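Local structure of N-isopropylammelide isopropylaminohydrolase (Burkholderia multivorans ATCC 17616, 6NBO) at residues H250-G255 with A282-P287; L217-R222 with V246-A251; V276-P281 with V297-G302; D317-A322 with V339-V344. The protein belongs to the amidohydrolase family of metal-dependent enzymes, is built round a TIM barrel and holds zinc in its active site. All coordinates share one frame; numbering follows the deposited sequence. Where two conformers were deposited one is given.

Contact 1 (H250-G255 with A282-P287); sequences HAFCLG and AAVPVP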
loop_
_atom_site.group_PDB
_atom_site.type_symbol
_atom_site.label_atom_id
_atom_site.label_comp_id
_atom_site.label_asym_id
_atom_site.label_seq_id
_atom_site.Cartn_x
_atom_site.Cartn_y
_atom_site.Cartn_z
ATOM N N HIS A 250 -3.052 10.426 1.346
ATOM C CA HIS A 250 -2.895 11.604 0.494
ATOM C C HIS A 250 -2.421 12.801 1.316
ATOM O O HIS A 250 -1.259 13.205 1.200
ATOM C CB HIS A 250 -4.188 11.891 -0.272
ATOM C CG HIS A 250 -4.652 10.726 -1.093
ATOM N ND1 HIS A 250 -3.788 9.976 -1.867
ATOM C CD2 HIS A 250 -5.870 10.151 -1.225
ATOM C CE1 HIS A 250 -4.461 9.005 -2.459
ATOM N NE2 HIS A 250 -5.728 9.090 -2.091
ATOM N N ALA A 251 -3.290 13.358 2.160
ATOM C CA ALA A 251 -2.888 14.392 3.113
ATOM C C ALA A 251 -2.259 15.594 2.413
ATOM O O ALA A 251 -1.282 16.169 2.899
ATOM C CB ALA A 251 -1.936 13.824 4.167
ATOM N N PHE A 252 -2.837 15.978 1.264
ATOM C CA PHE A 252 -2.316 17.092 0.476
ATOM C C PHE A 252 -2.166 18.368 1.299
ATOM O O PHE A 252 -1.278 19.182 1.015
ATOM C CB PHE A 252 -3.231 17.379 -0.719
ATOM C CG PHE A 252 -3.479 16.194 -1.603
ATOM C CD1 PHE A 252 -2.474 15.278 -1.865
ATOM C CD2 PHE A 252 -4.721 16.003 -2.179
ATOM C CE1 PHE A 252 -2.710 14.185 -2.688
ATOM C CE2 PHE A 252 -4.966 14.920 -2.999
ATOM C CZ PHE A 252 -3.959 14.009 -3.259
ATOM N N CYS A 253 -3.024 18.579 2.300
ATOM C CA CYS A 253 -2.954 19.839 3.040
ATOM C C CYS A 253 -1.615 20.021 3.739
ATOM O O CYS A 253 -1.226 21.161 4.016
ATOM C CB CYS A 253 -4.092 19.930 4.063
ATOM S SG CYS A 253 -4.024 18.712 5.407
ATOM N N LEU A 254 -0.896 18.930 4.010
ATOM C CA LEU A 254 0.421 19.031 4.626
ATOM C C LEU A 254 1.433 19.691 3.699
ATOM O O LEU A 254 2.479 20.146 4.169
ATOM C CB LEU A 254 0.909 17.637 5.052
ATOM C CG LEU A 254 0.122 16.932 6.170
ATOM C CD1 LEU A 254 0.598 15.482 6.386
ATOM C CD2 LEU A 254 0.220 17.714 7.475
ATOM N N GLY A 255 1.151 19.755 2.399
ATOM C CA GLY A 255 1.945 20.565 1.497
ATOM C C GLY A 255 1.481 21.995 1.348
ATOM O O GLY A 255 2.221 22.820 0.806
ATOM N N ALA A 282 1.695 14.343 -9.411
ATOM C CA ALA A 282 2.606 15.359 -9.921
ATOM C C ALA A 282 1.976 16.742 -10.033
ATOM O O ALA A 282 2.702 17.699 -10.326
ATOM C CB ALA A 282 3.159 14.936 -11.289
ATOM N N ALA A 283 0.667 16.888 -9.784
ATOM C CA ALA A 283 -0.030 18.142 -10.059
ATOM C C ALA A 283 -0.764 18.716 -8.850
ATOM O O ALA A 283 -1.612 19.599 -9.015
ATOM C CB ALA A 283 -1.019 17.956 -11.215
ATOM N N VAL A 284 -0.471 18.240 -7.644
ATOM C CA VAL A 284 -1.017 18.830 -6.421
ATOM C C VAL A 284 0.050 18.774 -5.345
ATOM O O VAL A 284 0.960 17.934 -5.398
ATOM C CB VAL A 284 -2.296 18.082 -5.953
ATOM C CG1 VAL A 284 -2.050 16.597 -5.894
ATOM C CG2 VAL A 284 -2.826 18.585 -4.606
ATOM N N PRO A 285 0.031 19.730 -4.412
ATOM C CA PRO A 285 0.978 19.666 -3.292
ATOM C C PRO A 285 0.877 18.349 -2.534
ATOM O O PRO A 285 -0.190 17.735 -2.432
ATOM C CB PRO A 285 0.577 20.861 -2.409
ATOM C CG PRO A 285 -0.437 21.650 -3.201
ATOM C CD PRO A 285 -0.489 21.096 -4.587
ATOM N N VAL A 286 2.015 17.903 -2.015
ATOM C CA VAL A 286 2.084 16.627 -1.308
ATOM C C VAL A 286 2.809 16.849 0.013
ATOM O O VAL A 286 3.561 17.821 0.173
ATOM C CB VAL A 286 2.802 15.548 -2.152
ATOM C CG1 VAL A 286 1.998 15.231 -3.406
ATOM C CG2 VAL A 286 4.199 16.016 -2.514
ATOM N N PRO A 287 2.609 15.962 0.983
ATOM C CA PRO A 287 3.490 15.982 2.157
ATOM C C PRO A 287 4.929 15.722 1.733
ATOM O O PRO A 287 5.211 14.835 0.919
ATOM C CB PRO A 287 2.936 14.862 3.047
ATOM C CG PRO A 287 2.085 14.025 2.151
ATOM C CD PRO A 287 1.564 14.933 1.083
#
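At the C-terminal mouth of the TIM barrel, where metal-dependent amidohydrolases carry their active site, Phe252 and Val284 join two loops that follow neighbouring strands. The phenyl ring is held like a plate between two aliphatic groups. Val284 CG1 stands over one face, 4.1 Å from the centroid of the Phe252 ring and 12° off its normal, a CH-pi contact; CB of the zinc-site residue His250 lies 3.6 Å above the plane of the Phe252 ring on the opposite face, nearer the rim. With chi1 of Phe252 at -55°, CG is anti to the carbonyl carbon, and the ring turns into this slot. A branched valine suits the place because its CG2 also reaches the ring, 3.9 Å from Phe252 CG. Polar bonding plays no part between the two segments: Val284 O turns instead to Arg328, and Pro285 O, buried without a partner, ends 3.4 Å from Phe252 CD1. Prolines fit such a chain, having no N-H to satisfy. Pro287 packs its CB 4.0 Å from Leu254 CB. Bare of side chain, Gly255 brings its CA within 3.4 Å of Val286 O, while Pro287 CD abuts His250 O at 3.3 Å.

Contact 2 (L217-R222 with V246-A251); sequences LHLHER and VTISHA. With ZN (zinc ion), chain B.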
loop_
_atom_site.group_PDB
_atom_site.type_symbol
_atom_site.label_atom_id
_atom_site.label_comp_id
_atom_site.label_asym_id
_atom_site.label_seq_id
_atom_site.Cartn_x
_atom_site.Cartn_y
_atom_site.Cartn_z
ATOM N N LEU A 217 -7.954 6.747 6.181
ATOM C CA LEU A 217 -8.878 7.779 5.723
ATOM C C LEU A 217 -8.254 8.567 4.578
ATOM O O LEU A 217 -7.131 9.052 4.705
ATOM C CB LEU A 217 -9.242 8.713 6.887
ATOM C CG LEU A 217 -9.859 7.997 8.090
ATOM C CD1 LEU A 217 -10.022 8.950 9.257
ATOM C CD2 LEU A 217 -11.203 7.363 7.713
ATOM N N HIS A 218 -8.981 8.675 3.457
ATOM C CA HIS A 218 -8.592 9.565 2.367
ATOM C C HIS A 218 -8.813 11.012 2.796
ATOM O O HIS A 218 -9.939 11.401 3.112
ATOM C CB HIS A 218 -9.430 9.290 1.110
ATOM C CG HIS A 218 -9.030 8.072 0.334
ATOM N ND1 HIS A 218 -9.164 6.794 0.832
ATOM C CD2 HIS A 218 -8.552 7.935 -0.930
ATOM C CE1 HIS A 218 -8.764 5.922 -0.082
ATOM N NE2 HIS A 218 -8.390 6.590 -1.161
ATOM N N LEU A 219 -7.767 11.835 2.768
ATOM C CA LEU A 219 -7.915 13.247 3.105
ATOM C C LEU A 219 -7.369 14.056 1.936
ATOM O O LEU A 219 -6.161 14.304 1.861
ATOM C CB LEU A 219 -7.206 13.597 4.420
ATOM C CG LEU A 219 -7.557 15.011 4.906
ATOM C CD1 LEU A 219 -9.069 15.147 5.144
ATOM C CD2 LEU A 219 -6.785 15.394 6.156
ATOM N N HIS A 220 -8.262 14.452 1.024
ATOM C CA HIS A 220 -7.891 15.307 -0.098
ATOM C C HIS A 220 -8.025 16.785 0.218
ATOM O O HIS A 220 -7.587 17.611 -0.591
ATOM C CB HIS A 220 -8.774 15.054 -1.325
ATOM C CG HIS A 220 -8.959 13.616 -1.671
ATOM N ND1 HIS A 220 -10.053 12.888 -1.253
ATOM C CD2 HIS A 220 -8.207 12.777 -2.419
ATOM C CE1 HIS A 220 -9.961 11.656 -1.724
ATOM N NE2 HIS A 220 -8.848 11.563 -2.429
ATOM N N GLU A 221 -8.655 17.132 1.336
ATOM C CA GLU A 221 -9.016 18.519 1.588
ATOM C C GLU A 221 -7.769 19.385 1.645
ATOM O O GLU A 221 -6.757 19.017 2.245
ATOM C CB GLU A 221 -9.810 18.629 2.884
ATOM C CG GLU A 221 -11.134 17.877 2.835
ATOM C CD GLU A 221 -11.848 17.886 4.169
ATOM O OE1 GLU A 221 -11.245 18.334 5.171
ATOM O OE2 GLU A 221 -13.018 17.476 4.214
ATOM N N ARG A 222 -7.845 20.539 1.001
ATOM C CA ARG A 222 -6.699 21.415 0.866
ATOM C C ARG A 222 -6.668 22.441 1.987
ATOM O O ARG A 222 -7.706 22.801 2.553
ATOM C CB ARG A 222 -6.749 22.110 -0.491
ATOM C CG ARG A 222 -6.778 21.130 -1.650
ATOM C CD ARG A 222 -5.397 20.518 -1.853
ATOM N NE ARG A 222 -4.400 21.578 -1.944
ATOM C CZ ARG A 222 -4.137 22.252 -3.057
ATOM N NH1 ARG A 222 -4.782 21.955 -4.180
ATOM N NH2 ARG A 222 -3.228 23.217 -3.052
ATOM N N VAL A 246 -4.426 4.298 12.981
ATOM C CA VAL A 246 -5.011 5.240 12.028
ATOM C C VAL A 246 -3.960 5.625 10.994
ATOM O O VAL A 246 -2.804 5.888 11.336
ATOM C CB VAL A 246 -5.567 6.490 12.749
ATOM C CG1 VAL A 246 -6.006 7.563 11.732
ATOM C CG2 VAL A 246 -6.733 6.102 13.640
ATOM N N THR A 247 -4.366 5.637 9.725
ATOM C CA THR A 247 -3.543 6.045 8.600
ATOM C C THR A 247 -4.269 7.175 7.885
ATOM O O THR A 247 -5.501 7.135 7.737
ATOM C CB THR A 247 -3.315 4.849 7.644
ATOM O OG1 THR A 247 -2.656 3.799 8.358
ATOM C CG2 THR A 247 -2.488 5.229 6.415
ATOM N N ILE A 248 -3.519 8.190 7.467
ATOM C CA ILE A 248 -4.053 9.277 6.649
ATOM C C ILE A 248 -3.521 9.104 5.239
ATOM O O ILE A 248 -2.304 9.153 5.022
ATOM C CB ILE A 248 -3.650 10.661 7.183
ATOM C CG1 ILE A 248 -3.880 10.742 8.692
ATOM C CG2 ILE A 248 -4.434 11.746 6.417
ATOM C CD1 ILE A 248 -5.336 10.648 9.088
ATOM N N SER A 249 -4.419 8.929 4.269
ATOM C CA SER A 249 -3.995 8.805 2.879
ATOM C C SER A 249 -4.070 10.155 2.175
ATOM O O SER A 249 -5.030 10.909 2.361
ATOM C CB SER A 249 -4.856 7.783 2.136
ATOM O OG SER A 249 -4.504 6.449 2.508
ATOM N N HIS A 250 -3.052 10.426 1.346
ATOM C CA HIS A 250 -2.895 11.604 0.494
ATOM C C HIS A 250 -2.421 12.801 1.316
ATOM O O HIS A 250 -1.259 13.205 1.200
ATOM C CB HIS A 250 -4.188 11.891 -0.272
ATOM C CG HIS A 250 -4.652 10.726 -1.093
ATOM N ND1 HIS A 250 -3.788 9.976 -1.867
ATOM C CD2 HIS A 250 -5.870 10.151 -1.225
ATOM C CE1 HIS A 250 -4.461 9.005 -2.459
ATOM N NE2 HIS A 250 -5.728 9.090 -2.091
ATOM N N ALA A 251 -3.290 13.358 2.160
ATOM C CA ALA A 251 -2.888 14.392 3.113
ATOM C C ALA A 251 -2.259 15.594 2.413
ATOM O O ALA A 251 -1.282 16.169 2.899
ATOM C CB ALA A 251 -1.936 13.824 4.167
HETATM ZN ZN ZN B . -7.066 6.222 -2.969
#
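Leu217 and Ser249 lace two neighbouring parallel strands of the barrel together, 217-219 and 246-250. Leu217 N gives to Thr247 O at 2.9 Å, and Leu217 O receives Ser249 N at 2.7 Å, in a nearly straight bond (170° at the hydrogen). Ser249 O then takes Leu219 N at 2.9 Å. A last, weak bond runs from Ala251 N to Leu219 O, 3.0 Å long and bent to 129°, where the chain leaves strand geometry at His250 (phi positive); the same N-H also bonds weakly to Ser249 O. Leu217 and Ile248 face helix 223-239, as oily residues on the outside of a barrel should, and Ile248 CG2 also meets Leu219 CB.

His218 and Ser249 occupy the other face, and the His250 and His220 rings join them past the strand pairing. His218 NE2 binds a zinc ion at 2.3 Å; His65, His67 and Asp304 complete that site, while His250, with Asp304, belongs to a second zinc site. The His218 and His250 rings meet obliquely, planes at 65°, with His218 CD2 3.3 Å from His250 NE2 and at the edge of the His250 ring. The His220 ring lies nearly parallel to that of His250 but slid aside; its ND1 is hydrogen-bonded outside these segments. Thr247 OG1 pairs with Arg124, and Glu221 with Ser229. Backbone groups are thus spent on strand pairing, the side chains of His218 and His250 serve the zinc ions, and Ser249 OG, bonded to Asp216 and to His65 ND1, positions a zinc ligand from the second shell.

Contact 3 (V276-P281 with V297-G302); sequences VVTTAP and VTVIGG
Val276 O is gripped twice by the neighbouring strand: Ile300 N donates to it at 2.7 Å along an almost straight line (173° at the hydrogen), and Val299 CA adds a C-H...O contact at 3.4 Å. The same scheme repeats along this parallel pair. Val276 N gives to Thr298 O at 3.0 Å, and Ile300 O receives Thr278 N at 2.9 Å together with the CA-H of Val277. As the strands end, the ladder stretches: Gly302 N reaches Thr278 O at 3.2 Å, its angle at the hydrogen down to 140°.

Beta-branched side chains, at home in extended chain, fill both faces. Val277 CG2 packs obliquely on Ile300 CB at 3.7 Å. On the other face the methyl of Thr278 sits between its own N and carbonyl carbon, where CG2 meets Val299 CG1 at 3.8 Å; the hydroxyl, anti to N with chi1 -174°, accepts a weak bond from Ala280 N. Beyond the strands, Gly302 O approaches Thr279 CB to 3.1 Å, a tight contact; the oxygen, buried with no hydrogen-bond partner, is also approached by the CA-H of Thr279. Gly301 and Gly302 bring bare backbone up to Thr278 and Thr279.

The crossover between the strands is helix 289-295, whose Cys292 lies against Val276, Val297 and Val299. Ile300, turned the other way, touches helix 346-352. Strand 246-250 flanks Val277 with backbone bonds to Ile248 and His250, while Gly301 bonds to Gly64 of strand 56-66, as closing the barrel from eighth to first strand requires.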
loop_
_atom_site.group_PDB
_atom_site.type_symbol
_atom_site.label_atom_id
_atom_site.label_comp_id
_atom_site.label_asym_id
_atom_site.label_seq_id
_atom_site.Cartn_x
_atom_site.Cartn_y
_atom_site.Cartn_z
ATOM N N VAL A 276 1.424 8.263 7.081
ATOM C CA VAL A 276 0.843 8.965 5.949
ATOM C C VAL A 276 1.148 8.174 4.681
ATOM O O VAL A 276 2.234 7.614 4.513
ATOM C CB VAL A 276 1.336 10.434 5.868
ATOM C CG1 VAL A 276 2.832 10.529 5.530
ATOM C CG2 VAL A 276 0.485 11.236 4.885
ATOM N N VAL A 277 0.148 8.100 3.799
ATOM C CA VAL A 277 0.312 7.486 2.488
ATOM C C VAL A 277 0.504 8.595 1.467
ATOM O O VAL A 277 -0.303 9.532 1.400
ATOM C CB VAL A 277 -0.898 6.618 2.109
ATOM C CG1 VAL A 277 -0.772 6.179 0.658
ATOM C CG2 VAL A 277 -1.028 5.444 3.053
ATOM N N THR A 278 1.554 8.498 0.662
ATOM C CA THR A 278 1.693 9.398 -0.475
ATOM C C THR A 278 1.800 8.568 -1.744
ATOM O O THR A 278 2.460 7.528 -1.763
ATOM C CB THR A 278 2.894 10.350 -0.334
ATOM O OG1 THR A 278 2.872 11.294 -1.412
ATOM C CG2 THR A 278 4.244 9.603 -0.328
ATOM N N THR A 279 1.099 9.003 -2.785
ATOM C CA THR A 279 1.196 8.377 -4.094
ATOM C C THR A 279 1.918 9.286 -5.070
ATOM O O THR A 279 1.971 8.991 -6.270
ATOM C CB THR A 279 -0.197 8.012 -4.601
ATOM O OG1 THR A 279 -0.928 9.208 -4.900
ATOM C CG2 THR A 279 -0.940 7.211 -3.523
ATOM N N ALA A 280 2.460 10.395 -4.565
ATOM C CA ALA A 280 3.252 11.344 -5.335
ATOM C C ALA A 280 2.565 11.853 -6.606
ATOM O O ALA A 280 3.171 11.856 -7.681
ATOM C CB ALA A 280 4.607 10.741 -5.678
ATOM N N PRO A 281 1.318 12.322 -6.513
ATOM C CA PRO A 281 0.704 12.968 -7.682
ATOM C C PRO A 281 1.516 14.185 -8.102
ATOM O O PRO A 281 1.992 14.956 -7.268
ATOM C CB PRO A 281 -0.689 13.362 -7.181
ATOM C CG PRO A 281 -0.503 13.514 -5.687
ATOM C CD PRO A 281 0.461 12.427 -5.321
ATOM N N VAL A 297 7.302 10.640 11.368
ATOM C CA VAL A 297 6.074 10.112 10.781
ATOM C C VAL A 297 6.455 9.095 9.713
ATOM O O VAL A 297 7.220 9.404 8.796
ATOM C CB VAL A 297 5.203 11.235 10.193
ATOM C CG1 VAL A 297 3.977 10.640 9.475
ATOM C CG2 VAL A 297 4.750 12.184 11.283
ATOM N N THR A 298 5.925 7.884 9.827
ATOM C CA THR A 298 6.168 6.865 8.812
ATOM C C THR A 298 5.449 7.202 7.511
ATOM O O THR A 298 4.275 7.583 7.514
ATOM C CB THR A 298 5.692 5.512 9.316
ATOM O OG1 THR A 298 6.416 5.186 10.502
ATOM C CG2 THR A 298 5.918 4.422 8.254
ATOM N N VAL A 299 6.148 7.036 6.388
ATOM C CA VAL A 299 5.596 7.322 5.066
ATOM C C VAL A 299 5.386 6.008 4.319
ATOM O O VAL A 299 6.318 5.204 4.182
ATOM C CB VAL A 299 6.492 8.275 4.257
ATOM C CG1 VAL A 299 5.872 8.531 2.878
ATOM C CG2 VAL A 299 6.650 9.602 4.998
ATOM N N ILE A 300 4.160 5.808 3.833
ATOM C CA ILE A 300 3.746 4.645 3.049
ATOM C C ILE A 300 3.590 5.079 1.597
ATOM O O ILE A 300 2.881 6.051 1.313
ATOM C CB ILE A 300 2.411 4.080 3.579
ATOM C CG1 ILE A 300 2.499 3.737 5.075
ATOM C CG2 ILE A 300 1.978 2.859 2.746
ATOM C CD1 ILE A 300 1.131 3.546 5.727
ATOM N N GLY A 301 4.225 4.365 0.676
ATOM C CA GLY A 301 4.042 4.647 -0.739
ATOM C C GLY A 301 2.894 3.837 -1.328
ATOM O O GLY A 301 2.598 2.734 -0.881
ATOM N N GLY A 302 2.226 4.403 -2.331
ATOM C CA GLY A 302 1.179 3.664 -3.020
ATOM C C GLY A 302 0.969 4.174 -4.431
ATOM O O GLY A 302 1.344 5.301 -4.759
#

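Contact 4 (D317-A322 with V339-V344); sequences DMLERA and VALECV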
loop_
_atom_site.group_PDB
_atom_site.type_symbol
_atom_site.label_atom_id
_atom_site.label_comp_id
_atom_site.label_asym_id
_atom_site.label_seq_id
_atom_site.Cartn_x
_atom_site.Cartn_y
_atom_site.Cartn_z
ATOM N N ASP A 317 4.553 -2.249 -10.628
ATOM C CA ASP A 317 5.972 -2.186 -10.266
ATOM C C ASP A 317 6.149 -1.159 -9.145
ATOM O O ASP A 317 6.169 0.046 -9.398
ATOM C CB ASP A 317 6.803 -1.822 -11.498
ATOM C CG ASP A 317 8.289 -1.928 -11.243
ATOM O OD1 ASP A 317 8.675 -1.985 -10.063
ATOM O OD2 ASP A 317 9.075 -1.966 -12.205
ATOM N N MET A 318 6.308 -1.625 -7.895
ATOM C CA MET A 318 6.467 -0.673 -6.799
ATOM C C MET A 318 7.822 0.012 -6.821
ATOM O O MET A 318 7.969 1.066 -6.194
ATOM C CB MET A 318 6.250 -1.342 -5.438
ATOM C CG MET A 318 4.786 -1.747 -5.171
ATOM S SD MET A 318 3.610 -0.419 -5.500
ATOM C CE MET A 318 4.078 0.760 -4.223
ATOM N N LEU A 319 8.813 -0.548 -7.519
ATOM C CA LEU A 319 10.049 0.206 -7.712
ATOM C C LEU A 319 9.776 1.459 -8.529
ATOM O O LEU A 319 10.364 2.517 -8.277
ATOM C CB LEU A 319 11.119 -0.656 -8.395
ATOM C CG LEU A 319 11.717 -1.803 -7.575
ATOM C CD1 LEU A 319 12.887 -2.465 -8.319
ATOM C CD2 LEU A 319 12.152 -1.287 -6.194
ATOM N N GLU A 320 8.873 1.365 -9.513
ATOM C CA GLU A 320 8.520 2.551 -10.282
ATOM C C GLU A 320 7.817 3.581 -9.409
ATOM O O GLU A 320 8.022 4.791 -9.577
ATOM C CB GLU A 320 7.642 2.176 -11.474
ATOM C CG GLU A 320 7.324 3.368 -12.359
ATOM C CD GLU A 320 6.872 2.929 -13.727
ATOM O OE1 GLU A 320 5.654 2.955 -13.984
ATOM O OE2 GLU A 320 7.738 2.525 -14.530
ATOM N N ARG A 321 6.968 3.131 -8.484
ATOM C CA ARG A 321 6.321 4.094 -7.593
ATOM C C ARG A 321 7.346 4.775 -6.694
ATOM O O ARG A 321 7.257 5.985 -6.434
ATOM C CB ARG A 321 5.239 3.401 -6.762
ATOM C CG ARG A 321 4.415 4.351 -5.882
ATOM C CD ARG A 321 3.824 5.505 -6.673
ATOM N NE ARG A 321 3.197 5.095 -7.934
ATOM C CZ ARG A 321 2.475 5.911 -8.699
ATOM N NH1 ARG A 321 2.267 7.165 -8.323
ATOM N NH2 ARG A 321 1.955 5.476 -9.834
ATOM N N ALA A 322 8.338 4.021 -6.227
ATOM C CA ALA A 322 9.418 4.623 -5.456
ATOM C C ALA A 322 10.136 5.676 -6.276
ATOM O O ALA A 322 10.429 6.773 -5.777
ATOM C CB ALA A 322 10.406 3.548 -4.999
ATOM N N VAL A 339 15.583 6.485 0.721
ATOM C CA VAL A 339 14.425 6.893 1.509
ATOM C C VAL A 339 13.146 6.631 0.729
ATOM O O VAL A 339 12.144 6.165 1.283
ATOM C CB VAL A 339 14.537 8.373 1.919
ATOM C CG1 VAL A 339 13.208 8.852 2.500
ATOM C CG2 VAL A 339 15.664 8.561 2.914
ATOM N N ALA A 340 13.159 6.918 -0.574
ATOM C CA ALA A 340 11.978 6.628 -1.380
ATOM C C ALA A 340 11.724 5.128 -1.447
ATOM O O ALA A 340 10.574 4.681 -1.344
ATOM C CB ALA A 340 12.132 7.220 -2.786
ATOM N N LEU A 341 12.786 4.331 -1.582
ATOM C CA LEU A 341 12.616 2.876 -1.589
ATOM C C LEU A 341 12.054 2.374 -0.259
ATOM O O LEU A 341 11.265 1.420 -0.227
ATOM C CB LEU A 341 13.953 2.199 -1.902
ATOM C CG LEU A 341 13.976 0.663 -1.941
ATOM C CD1 LEU A 341 13.060 0.153 -3.053
ATOM C CD2 LEU A 341 15.404 0.159 -2.146
ATOM N N GLU A 342 12.451 3.001 0.851
ATOM C CA GLU A 342 11.875 2.647 2.145
ATOM C C GLU A 342 10.349 2.792 2.158
ATOM O O GLU A 342 9.661 2.028 2.848
ATOM C CB GLU A 342 12.514 3.511 3.241
ATOM C CG GLU A 342 12.094 3.119 4.641
ATOM C CD GLU A 342 12.750 3.956 5.738
ATOM O OE1 GLU A 342 13.179 5.101 5.464
ATOM O OE2 GLU A 342 12.815 3.460 6.884
ATOM N N CYS A 343 9.800 3.751 1.399
ATOM C CA CYS A 343 8.351 3.943 1.332
ATOM C C CYS A 343 7.601 2.764 0.712
ATOM O O CYS A 343 6.381 2.667 0.896
ATOM C CB CYS A 343 8.015 5.203 0.521
ATOM S SG CYS A 343 8.618 6.723 1.293
ATOM N N VAL A 344 8.270 1.904 -0.060
ATOM C CA VAL A 344 7.619 0.724 -0.623
ATOM C C VAL A 344 8.220 -0.568 -0.087
ATOM O O VAL A 344 7.948 -1.648 -0.626
ATOM C CB VAL A 344 7.633 0.739 -2.169
ATOM C CG1 VAL A 344 7.053 2.047 -2.697
ATOM C CG2 VAL A 344 9.045 0.486 -2.737
#
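Bends at chi2 (-49°) and chi3 (-66°) fold the Met318 side chain back so that its terminal CE comes 3.6 Å from Val344 CG1. An unbranched, flexible methionine can make this hook. Val344 answers with chi1 at -53°, which puts CG1 beside its backbone N, toward the methionine, and CG2 between N and the carbonyl carbon. From there CG2 reaches Ala322 CB at 4.0 Å and Met318 O at 3.7 Å, one valine thus spanning a turn, from Met318 to Ala322.

The two chains run in opposite senses, Met318 pairing with Val344 and Ala322 with Ala340. Where they come closest the residues are small: Ala340 CB rests on Ala322 O at 3.5 Å, and Ala322 CB lies 3.8 Å from Ala340 O, the small methyl of each alanine resting on the carbonyl oxygen of the other. Along one side of this core Leu319 and Leu341 point the same way, and Leu319 CD2 touches Leu341 CD1 at 3.6 Å.

All of this is van der Waals packing without hydrogen bonds between the two segments, with the charges set round it. Asp317 is the N-cap of helix 318-328; its OD1 accepts weak bonds from Leu319 N, 2.9 Å away, and from Glu320 N, and also pairs with Arg385. Glu342 turns outward to Arg293 and Arg350.

Met318 and Leu319 also lie on Leu61 of strand 56-66, and the backbones of Cys343 and Val344 bond to Gly301 and Val62. The arrangement is a helical hairpin, its arms running in roughly opposite senses, packed where the last strand of a TIM barrel closes on the first.

In the fold
Contacts 2 and 3 are the buried sheet contacts of the barrel, adjoining through the neighbouring strands 246-250 and 275-278, and both spend their backbone groups on parallel pairing. Contact 1 shares His250 and Ala251 with contact 2 but lies farther out, partly exposed, among loops at the barrel mouth; prolines and one phenyl ring replace backbone ladders there. Contact 4 is buried too, yet its helices meet by van der Waals packing alone, and it lies about 20 Å from contact 2, centre to centre. A backbone bond ties it to contact 3. Metal chemistry is concentrated in contact 2, with His250 carrying it to the edge of contact 1.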